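PDB 2GFG: BH2851 from Bacillus halodurans, which is of unproven function but, as a putative adenylate cyclase of the CYTH family, probably binds and acts on a triphosphate-bearing substrate inside its barrel. Local coordinates for residues 11-16 and 148-153; 19-24 and 172-177; 51-56 and 69-74. All blocks are in the same frame, centred on the assembly; numbering follows the deposited sequence.

Contact 1: 11-16 and 148-153; sequences KTLVSK and DYEIEF. With EDO (1,2-ethanediol), chain H.
Thr-12 and Ile-151 form the regular centre of an antiparallel ladder that fades toward Val-14 and Tyr-149, a useful example of how a barrel closes between its first and last strands. Thr-12 N donates to Ile-151 O at 3.1 Å, nearly straight at 169°, and Ile-151 N donates to Thr-12 O in return. One step on, Val-14 N still reaches Tyr-149 O, but the return is relayed by a water that accepts from Tyr-149 N and donates 2.7 Å to Val-14 O.

Past the strand end, Lys-16 runs over one face of the Tyr-149 ring to its hydroxyl. Its CA sits over that face, 4.0 Å from the centroid, in a CH-pi contact. CB comes 3.6 Å from Tyr-149 CE1, and CG moves on to lie 3.6 Å from Tyr-149 OH. CD and CE run past that hydroxyl, and a turn at the last torsion (chi4 61°) swings NZ back to donate to Tyr-149 OH at 3.0 Å. Lys-16 thus meets both a ring face and the hydroxyl of Tyr-149.

On the opposite face of the sheet, the extended Glu-150 chain passes Thr-12 O and brings OE2 3.4 Å from Lys-11 CB, while an ethanediol, probably from the crystallisation liquor, donates from O1 to the same oxygen. Glu-150 OE1 forms salt bridges with Lys-182 and Arg-185, Glu-152 shares Lys-182, and Lys-11 NZ turns to Asn-181. Acidic and basic groups gathered on this face are consistent with the charged tunnel of CYTH proteins.

The face of Thr-12, Val-14, Tyr-149 and Ile-151 is the outer one. There Thr-12 CG2 packs on Ile-151 CG2 at 3.6 Å, helix 158-171 covers Thr-12, helix 16-25 covers Val-14 and Ile-151, and strand 134-143 continues the sheet beyond strand 146-155.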
loop_
_atom_site.group_PDB
_atom_site.type_symbol
_atom_site.label_atom_id
_atom_site.label_comp_id
_atom_site.label_asym_id
_atom_site.label_seq_id
_atom_site.Cartn_x
_atom_site.Cartn_y
_atom_site.Cartn_z
ATOM N N LYS A 11 -9.285 -6.848 1.430
ATOM C CA LYS A 11 -9.082 -5.848 2.492
ATOM C C LYS A 11 -10.382 -5.404 3.133
ATOM O O LYS A 11 -11.413 -5.375 2.489
ATOM C CB LYS A 11 -8.379 -4.612 1.898
ATOM C CG LYS A 11 -8.977 -4.178 0.540
ATOM C CD LYS A 11 -8.404 -2.886 0.014
ATOM C CE LYS A 11 -8.951 -2.608 -1.407
ATOM N NZ LYS A 11 -8.659 -1.231 -1.884
ATOM N N THR A 12 -10.311 -5.049 4.417
ATOM C CA THR A 12 -11.397 -4.333 5.086
ATOM C C THR A 12 -10.874 -3.551 6.286
ATOM O O THR A 12 -9.955 -3.998 6.976
ATOM C CB THR A 12 -12.554 -5.284 5.568
ATOM O OG1 THR A 12 -13.646 -4.494 6.076
ATOM C CG2 THR A 12 -12.069 -6.247 6.673
ATOM N N LEU A 13 -11.469 -2.382 6.522
ATOM C CA LEU A 13 -11.197 -1.597 7.719
ATOM C C LEU A 13 -11.839 -2.262 8.911
ATOM O O LEU A 13 -12.868 -2.941 8.777
ATOM C CB LEU A 13 -11.756 -0.173 7.577
ATOM C CG LEU A 13 -11.119 0.709 6.507
ATOM C CD1 LEU A 13 -12.014 1.890 6.182
ATOM C CD2 LEU A 13 -9.742 1.181 6.944
ATOM N N VAL A 14 -11.237 -2.068 10.084
ATOM C CA VAL A 14 -11.784 -2.586 11.337
ATOM C C VAL A 14 -11.657 -1.551 12.443
ATOM O O VAL A 14 -10.940 -0.553 12.301
ATOM C CB VAL A 14 -11.089 -3.933 11.779
ATOM C CG1 VAL A 14 -11.455 -5.068 10.822
ATOM C CG2 VAL A 14 -9.572 -3.774 11.869
ATOM N N SER A 15 -12.380 -1.780 13.531
ATOM C CA SER A 15 -12.346 -0.893 14.684
ATOM C C SER A 15 -11.065 -1.074 15.446
ATOM O O SER A 15 -10.340 -2.048 15.236
ATOM C CB SER A 15 -13.523 -1.185 15.609
ATOM O OG SER A 15 -13.438 -2.501 16.130
ATOM N N LYS A 16 -10.796 -0.142 16.358
ATOM C CA LYS A 16 -9.635 -0.231 17.249
ATOM C C LYS A 16 -9.717 -1.495 18.112
ATOM O O LYS A 16 -8.738 -2.242 18.229
ATOM C CB LYS A 16 -9.551 1.008 18.149
ATOM C CG LYS A 16 -8.331 1.039 19.072
ATOM C CD LYS A 16 -8.374 2.232 20.014
ATOM C CE LYS A 16 -7.148 2.274 20.912
ATOM N NZ LYS A 16 -5.885 2.406 20.131
ATOM N N ASP A 148 -6.399 4.898 11.451
ATOM C CA ASP A 148 -7.343 3.785 11.245
ATOM C C ASP A 148 -6.651 2.421 11.272
ATOM O O ASP A 148 -5.421 2.335 11.355
ATOM C CB ASP A 148 -8.159 3.977 9.938
ATOM C CG ASP A 148 -7.278 4.003 8.666
ATOM O OD1 ASP A 148 -6.247 3.279 8.606
ATOM O OD2 ASP A 148 -7.685 4.692 7.692
ATOM N N TYR A 149 -7.461 1.364 11.234
ATOM C CA TYR A 149 -6.980 -0.008 11.354
ATOM C C TYR A 149 -7.532 -0.829 10.219
ATOM O O TYR A 149 -8.672 -0.622 9.792
ATOM C CB TYR A 149 -7.414 -0.601 12.697
ATOM C CG TYR A 149 -6.993 0.225 13.884
ATOM C CD1 TYR A 149 -7.788 1.286 14.342
ATOM C CD2 TYR A 149 -5.783 -0.018 14.532
ATOM C CE1 TYR A 149 -7.388 2.075 15.432
ATOM C CE2 TYR A 149 -5.373 0.759 15.622
ATOM C CZ TYR A 149 -6.173 1.807 16.060
ATOM O OH TYR A 149 -5.766 2.567 17.115
ATOM N N GLU A 150 -6.729 -1.763 9.719
ATOM C CA GLU A 150 -7.093 -2.523 8.529
ATOM C C GLU A 150 -6.453 -3.911 8.518
ATOM O O GLU A 150 -5.280 -4.070 8.858
ATOM C CB GLU A 150 -6.655 -1.755 7.275
ATOM C CG GLU A 150 -7.337 -2.214 5.981
ATOM C CD GLU A 150 -6.739 -1.572 4.734
ATOM O OE1 GLU A 150 -5.794 -0.763 4.860
ATOM O OE2 GLU A 150 -7.202 -1.890 3.629
ATOM N N ILE A 151 -7.244 -4.909 8.126
ATOM C CA ILE A 151 -6.741 -6.252 7.867
ATOM C C ILE A 151 -6.785 -6.477 6.359
ATOM O O ILE A 151 -7.686 -5.967 5.685
ATOM C CB ILE A 151 -7.579 -7.348 8.620
ATOM C CG1 ILE A 151 -6.854 -8.687 8.599
ATOM C CG2 ILE A 151 -9.020 -7.487 8.016
ATOM C CD1 ILE A 151 -7.528 -9.760 9.462
ATOM N N GLU A 152 -5.757 -7.146 5.815
ATOM C CA GLU A 152 -5.694 -7.445 4.346
ATOM C C GLU A 152 -5.154 -8.836 4.111
ATOM O O GLU A 152 -4.227 -9.249 4.780
ATOM C CB GLU A 152 -4.775 -6.450 3.607
ATOM C CG GLU A 152 -4.919 -4.973 4.018
ATOM C CD GLU A 152 -3.635 -4.179 3.817
ATOM O OE1 GLU A 152 -2.533 -4.738 4.040
ATOM O OE2 GLU A 152 -3.726 -2.984 3.497
ATOM N N PHE A 153 -5.678 -9.523 3.094
ATOM C CA PHE A 153 -5.140 -10.832 2.690
ATOM C C PHE A 153 -4.498 -10.746 1.316
ATOM O O PHE A 153 -5.130 -10.316 0.364
ATOM C CB PHE A 153 -6.226 -11.897 2.687
ATOM C CG PHE A 153 -5.729 -13.251 2.309
ATOM C CD1 PHE A 153 -4.898 -13.955 3.165
ATOM C CD2 PHE A 153 -6.036 -13.807 1.066
ATOM C CE1 PHE A 153 -4.404 -15.202 2.810
ATOM C CE2 PHE A 153 -5.537 -15.064 0.707
ATOM C CZ PHE A 153 -4.729 -15.755 1.581
HETATM C C1 EDO H . -4.175 -1.034 1.196
HETATM O O1 EDO H . -5.488 -0.535 1.456
HETATM C C2 EDO H . -3.616 -0.443 -0.098
HETATM O O2 EDO H . -2.411 0.314 0.128
HETATM O O HOH W 1 -10.460 2.016 11.514
#

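Contact 2: 19-24 and 172-177; sequences FKRLIS and FSISQV
With CG trans to the main-chain nitrogen (chi1 -177°) and turns at chi3 (54°) and again about the CD-NE bond, Arg-21 brings the edge of its guanidinium to the carbonyl of Phe-172, while Leu-22, whose CG lies beside its own nitrogen, sends its two methyls to different partners. Arg-21 grips end-on: NH1 and NH2 each donate to Phe-172 O at 3.2 Å, and that oxygen lies near the guanidinium plane. The NH2 bond continues the line of the carbonyl, whereas NH1 comes in at a slant, and both are bent at the hydrogen, as expected when one acceptor serves two donors.

The accepting carbonyl belongs to the turn that ends helix 158-171 in a Schellman motif, with Ser-173 as its positive-phi residue. Arg-21 therefore binds at the C-terminal end of that helix, where the dipole would probably favour a cation.

Beside the polar grip, Leu-22 CD2 packs 3.7 Å from Phe-172 CB, and Leu-22 CD1 meets Ile-174 CD1 tip to tip at 3.7 Å. Helix 16-25 is in this way tied to the exit of helix 158-171, and Ile-174 also rests on Val-14 of strand 4-14 and on Leu-169, joining both helices to the barrel wall.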
loop_
_atom_site.group_PDB
_atom_site.type_symbol
_atom_site.label_atom_id
_atom_site.label_comp_id
_atom_site.label_asym_id
_atom_site.label_seq_id
_atom_site.Cartn_x
_atom_site.Cartn_y
_atom_site.Cartn_z
ATOM N N PHE A 19 -9.326 -4.705 15.974
ATOM C CA PHE A 19 -7.889 -4.806 15.630
ATOM C C PHE A 19 -7.097 -5.371 16.798
ATOM O O PHE A 19 -6.317 -6.305 16.635
ATOM C CB PHE A 19 -7.340 -3.434 15.257
ATOM C CG PHE A 19 -5.990 -3.474 14.625
ATOM C CD1 PHE A 19 -5.851 -3.778 13.264
ATOM C CD2 PHE A 19 -4.839 -3.148 15.363
ATOM C CE1 PHE A 19 -4.607 -3.754 12.652
ATOM C CE2 PHE A 19 -3.582 -3.133 14.750
ATOM C CZ PHE A 19 -3.468 -3.438 13.395
ATOM N N LYS A 20 -7.344 -4.817 17.983
ATOM C CA LYS A 20 -6.674 -5.255 19.221
ATOM C C LYS A 20 -7.018 -6.722 19.578
ATOM O O LYS A 20 -6.176 -7.456 20.114
ATOM C CB LYS A 20 -7.059 -4.324 20.375
ATOM C CG LYS A 20 -6.231 -4.483 21.602
ATOM C CD LYS A 20 -6.672 -3.504 22.697
ATOM C CE LYS A 20 -5.985 -3.799 24.007
ATOM N NZ LYS A 20 -6.403 -5.119 24.564
ATOM N N ARG A 21 -8.259 -7.131 19.286
ATOM C CA ARG A 21 -8.690 -8.522 19.505
ATOM C C ARG A 21 -7.987 -9.479 18.533
ATOM O O ARG A 21 -7.604 -10.592 18.912
ATOM C CB ARG A 21 -10.216 -8.648 19.358
ATOM C CG ARG A 21 -10.760 -10.063 19.651
ATOM C CD ARG A 21 -12.286 -10.103 19.659
ATOM N NE ARG A 21 -12.874 -9.562 18.419
ATOM C CZ ARG A 21 -12.897 -10.196 17.234
ATOM N NH1 ARG A 21 -12.331 -11.397 17.089
ATOM N NH2 ARG A 21 -13.480 -9.613 16.186
ATOM N N LEU A 22 -7.858 -9.051 17.275
ATOM C CA LEU A 22 -7.193 -9.862 16.234
ATOM C C LEU A 22 -5.714 -10.062 16.522
ATOM O O LEU A 22 -5.164 -11.111 16.212
ATOM C CB LEU A 22 -7.371 -9.223 14.853
ATOM C CG LEU A 22 -8.745 -9.399 14.195
ATOM C CD1 LEU A 22 -8.884 -8.467 13.025
ATOM C CD2 LEU A 22 -8.955 -10.857 13.759
ATOM N N ILE A 23 -5.063 -9.028 17.067
ATOM C CA ILE A 23 -3.656 -9.132 17.503
ATOM C C ILE A 23 -3.514 -10.229 18.555
ATOM O O ILE A 23 -2.586 -11.041 18.496
ATOM C CB ILE A 23 -3.127 -7.780 18.096
ATOM C CG1 ILE A 23 -2.986 -6.730 17.002
ATOM C CG2 ILE A 23 -1.758 -7.977 18.806
ATOM C CD1 ILE A 23 -2.782 -5.304 17.538
ATOM N N SER A 24 -4.448 -10.243 19.517
ATOM C CA SER A 24 -4.452 -11.242 20.593
ATOM C C SER A 24 -4.728 -12.669 20.077
ATOM O O SER A 24 -3.981 -13.601 20.389
ATOM C CB SER A 24 -5.493 -10.867 21.659
ATOM O OG SER A 24 -5.532 -11.829 22.691
ATOM N N PHE A 172 -13.020 -15.161 12.282
ATOM C CA PHE A 172 -12.695 -14.166 13.309
ATOM C C PHE A 172 -13.833 -13.151 13.528
ATOM O O PHE A 172 -13.660 -12.176 14.249
ATOM C CB PHE A 172 -11.388 -13.457 12.935
ATOM C CG PHE A 172 -10.225 -14.376 12.854
ATOM C CD1 PHE A 172 -9.540 -14.754 14.015
ATOM C CD2 PHE A 172 -9.872 -14.978 11.643
ATOM C CE1 PHE A 172 -8.472 -15.665 13.958
ATOM C CE2 PHE A 172 -8.795 -15.890 11.578
ATOM C CZ PHE A 172 -8.102 -16.228 12.740
ATOM N N SER A 173 -15.012 -13.437 12.950
ATOM C CA SER A 173 -16.203 -12.589 13.099
ATOM C C SER A 173 -15.893 -11.106 12.838
ATOM O O SER A 173 -16.100 -10.247 13.702
ATOM C CB SER A 173 -16.831 -12.790 14.482
ATOM O OG SER A 173 -17.341 -14.112 14.612
ATOM N N ILE A 174 -15.339 -10.841 11.658
ATOM C CA ILE A 174 -15.067 -9.483 11.203
ATOM C C ILE A 174 -16.159 -9.078 10.235
ATOM O O ILE A 174 -16.398 -9.770 9.250
ATOM C CB ILE A 174 -13.683 -9.381 10.480
ATOM C CG1 ILE A 174 -12.575 -10.066 11.300
ATOM C CG2 ILE A 174 -13.321 -7.909 10.192
ATOM C CD1 ILE A 174 -12.416 -9.521 12.711
ATOM N N SER A 175 -16.863 -7.990 10.545
ATOM C CA SER A 175 -17.893 -7.463 9.648
ATOM C C SER A 175 -17.219 -6.593 8.597
ATOM O O SER A 175 -16.503 -5.649 8.933
ATOM C CB SER A 175 -18.944 -6.660 10.425
ATOM O OG SER A 175 -18.373 -5.529 11.050
ATOM N N GLN A 176 -17.408 -6.947 7.329
ATOM C CA GLN A 176 -16.733 -6.267 6.232
ATOM C C GLN A 176 -17.390 -4.925 5.912
ATOM O O GLN A 176 -18.603 -4.779 6.016
ATOM C CB GLN A 176 -16.726 -7.152 4.985
ATOM C CG GLN A 176 -15.906 -6.578 3.830
ATOM C CD GLN A 176 -15.533 -7.613 2.801
ATOM O OE1 GLN A 176 -16.261 -8.595 2.586
ATOM N NE2 GLN A 176 -14.416 -7.398 2.136
ATOM N N VAL A 177 -16.563 -3.949 5.536
ATOM C CA VAL A 177 -17.044 -2.614 5.126
ATOM C C VAL A 177 -16.300 -2.159 3.875
ATOM O O VAL A 177 -15.160 -2.593 3.643
ATOM C CB VAL A 177 -16.861 -1.543 6.268
ATOM C CG1 VAL A 177 -17.740 -1.873 7.452
ATOM C CG2 VAL A 177 -15.400 -1.432 6.694
#

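Contact 3: 51-56 and 69-74; sequences QSSALR and KQPHPA
Ala-54 and Lys-69 form one antiparallel hydrogen-bonded pair, the outer rung of the hairpin made by strands 54-60 and 63-71. Ala-54 N donates to Lys-69 O at 2.9 Å and Lys-69 N to Ala-54 O at 2.8 Å. Each donor lies in the plane of the carbonyl it meets, and with angles at hydrogen of 157° and 158° the two bonds are closely matched. Just outside the rung, Ser-53 CA adds a CA-H...O contact to Lys-69 O.

Beyond this point the ladder gives way to a turn. Ser-52 is the positive-phi residue of a Schellman motif that ends helix 47-50, and the hydroxyl of Ser-53 donates to Gln-51 O at 3.2 Å, approaching from above the carbonyl plane. With OG beside its own nitrogen (chi1 -66°), Ser-53 also sets OG 3.4 Å from Gln-70 CB. The proline ring takes over from there: Pro-71 CD lies 3.4 Å from Gln-51 O, and Pro-71 CG 3.8 Å from Ser-52 CB, so the ring packs against the turn, and the proline nitrogen, having no hydrogen, donates no bond here.

On the face that carries Ala-54, the Lys-69 chain, extended beyond CG, crosses the end of Arg-56. Lys-69 NZ comes to 3.4 Å from Arg-56 NH1, near the guanidinium plane, two like charges in proximity and not bonded to each other. Glu-7 forms a salt bridge with Lys-69, and Glu-78 makes a long, weak ion pair with Arg-56.

Two cations this close, with carboxylates beside them, are consistent with an anion-binding wall of the kind that holds the triphosphate in CYTH tunnels; an unidentified molecule near Arg-56 probably comes from the crystallisation liquor. The rung holds Lys-69 opposite Ala-54, two residues before Arg-56, and this register lets the two basic ends meet.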
loop_
_atom_site.group_PDB
_atom_site.type_symbol
_atom_site.label_atom_id
_atom_site.label_comp_id
_atom_site.label_asym_id
_atom_site.label_seq_id
_atom_site.Cartn_x
_atom_site.Cartn_y
_atom_site.Cartn_z
ATOM N N GLN A 51 -5.934 7.206 -14.024
ATOM C CA GLN A 51 -5.483 5.969 -14.679
ATOM C C GLN A 51 -5.440 4.785 -13.682
ATOM O O GLN A 51 -4.805 3.761 -13.947
ATOM C CB GLN A 51 -4.128 6.184 -15.334
ATOM C CG GLN A 51 -4.149 7.290 -16.397
ATOM C CD GLN A 51 -2.955 7.249 -17.331
ATOM O OE1 GLN A 51 -2.457 6.179 -17.673
ATOM N NE2 GLN A 51 -2.532 8.413 -17.798
ATOM N N SER A 52 -6.189 4.923 -12.570
ATOM C CA SER A 52 -6.298 3.885 -11.525
ATOM C C SER A 52 -4.924 3.399 -11.019
ATOM O O SER A 52 -4.760 2.227 -10.633
ATOM C CB SER A 52 -7.147 2.715 -12.030
ATOM O OG SER A 52 -8.440 3.166 -12.417
ATOM N N SER A 53 -3.970 4.329 -10.954
ATOM C CA SER A 53 -2.607 4.014 -10.550
ATOM C C SER A 53 -2.207 4.790 -9.317
ATOM O O SER A 53 -2.843 5.805 -8.964
ATOM C CB SER A 53 -1.637 4.321 -11.687
ATOM O OG SER A 53 -1.871 3.464 -12.791
ATOM N N ALA A 54 -1.146 4.314 -8.660
ATOM C CA ALA A 54 -0.629 4.933 -7.452
ATOM C C ALA A 54 0.894 4.864 -7.436
ATOM O O ALA A 54 1.487 3.791 -7.694
ATOM C CB ALA A 54 -1.203 4.248 -6.215
ATOM N N LEU A 55 1.523 6.002 -7.121
ATOM C CA LEU A 55 2.974 6.121 -7.077
ATOM C C LEU A 55 3.393 6.545 -5.678
ATOM O O LEU A 55 2.892 7.545 -5.150
ATOM C CB LEU A 55 3.445 7.158 -8.100
ATOM C CG LEU A 55 4.953 7.329 -8.322
ATOM C CD1 LEU A 55 5.539 6.134 -8.989
ATOM C CD2 LEU A 55 5.220 8.578 -9.157
ATOM N N ARG A 56 4.302 5.783 -5.075
ATOM C CA ARG A 56 4.830 6.113 -3.746
ATOM C C ARG A 56 6.311 5.826 -3.638
ATOM O O ARG A 56 6.877 5.078 -4.451
ATOM C CB ARG A 56 4.091 5.316 -2.653
ATOM C CG ARG A 56 4.297 3.786 -2.737
ATOM C CD ARG A 56 3.895 3.072 -1.461
ATOM N NE ARG A 56 4.313 1.654 -1.498
ATOM C CZ ARG A 56 3.489 0.590 -1.574
ATOM N NH1 ARG A 56 2.159 0.726 -1.475
ATOM N NH2 ARG A 56 4.012 -0.635 -1.646
ATOM N N LYS A 69 1.946 1.288 -8.831
ATOM C CA LYS A 69 0.874 0.283 -8.948
ATOM C C LYS A 69 -0.034 0.722 -10.052
ATOM O O LYS A 69 -0.492 1.852 -10.040
ATOM C CB LYS A 69 0.067 0.183 -7.660
ATOM C CG LYS A 69 0.804 -0.440 -6.504
ATOM C CD LYS A 69 -0.077 -0.483 -5.246
ATOM C CE LYS A 69 0.663 -1.114 -4.072
ATOM N NZ LYS A 69 -0.207 -1.291 -2.869
ATOM N N GLN A 70 -0.281 -0.165 -11.027
ATOM C CA GLN A 70 -1.172 0.150 -12.174
ATOM C C GLN A 70 -2.101 -1.028 -12.476
ATOM O O GLN A 70 -1.876 -2.132 -11.980
ATOM C CB GLN A 70 -0.342 0.520 -13.423
ATOM C CG GLN A 70 0.566 -0.596 -13.941
ATOM C CD GLN A 70 1.529 -0.113 -15.011
ATOM O OE1 GLN A 70 2.735 -0.015 -14.773
ATOM N NE2 GLN A 70 0.993 0.216 -16.200
ATOM N N PRO A 71 -3.189 -0.782 -13.245
ATOM C CA PRO A 71 -4.107 -1.872 -13.614
ATOM C C PRO A 71 -3.439 -3.035 -14.387
ATOM O O PRO A 71 -2.426 -2.843 -15.069
ATOM C CB PRO A 71 -5.147 -1.169 -14.492
ATOM C CG PRO A 71 -5.121 0.231 -14.056
ATOM C CD PRO A 71 -3.702 0.529 -13.704
ATOM N N HIS A 72 -4.014 -4.222 -14.242
ATOM C CA HIS A 72 -3.487 -5.446 -14.854
ATOM C C HIS A 72 -4.642 -6.440 -14.966
ATOM O O HIS A 72 -5.569 -6.381 -14.157
ATOM C CB HIS A 72 -2.370 -6.021 -13.976
ATOM C CG HIS A 72 -1.464 -6.968 -14.691
ATOM N ND1 HIS A 72 -1.535 -8.337 -14.524
ATOM C CD2 HIS A 72 -0.463 -6.749 -15.576
ATOM C CE1 HIS A 72 -0.616 -8.916 -15.276
ATOM N NE2 HIS A 72 0.049 -7.975 -15.922
ATOM N N PRO A 73 -4.639 -7.315 -16.021
ATOM C CA PRO A 73 -5.738 -8.295 -16.171
ATOM C C PRO A 73 -6.164 -8.948 -14.841
ATOM O O PRO A 73 -7.337 -8.875 -14.470
ATOM C CB PRO A 73 -5.148 -9.325 -17.129
ATOM C CG PRO A 73 -4.247 -8.520 -18.015
ATOM C CD PRO A 73 -3.689 -7.391 -17.152
ATOM N N ALA A 74 -5.190 -9.495 -14.105
ATOM C CA ALA A 74 -5.425 -10.046 -12.766
ATOM C C ALA A 74 -4.745 -9.155 -11.717
ATOM O O ALA A 74 -3.534 -8.988 -11.736
ATOM C CB ALA A 74 -4.891 -11.452 -12.683
#

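Contacts 1 and 3 are two pairings within one closed antiparallel barrel, whereas contact 2 fastens helices and a loop to its outside. Contact 1 and contact 2 adjoin: Thr-12 bonds to the backbone of Val-177, and the Phe-19 and Tyr-149 rings meet, so the end of strand 4-14 and the helix 16-25 that follows it share neighbouring contacts. Contact 3 lies apart, its centre about 21 Å from that of contact 1, and is a surface contact, while the other two are partly buried. Chemistry follows place: acids predominate among the charged groups of 148-153, bases in contact 3, and contact 2 combines aliphatic packing with an arginine bound to the C-terminal end of another helix.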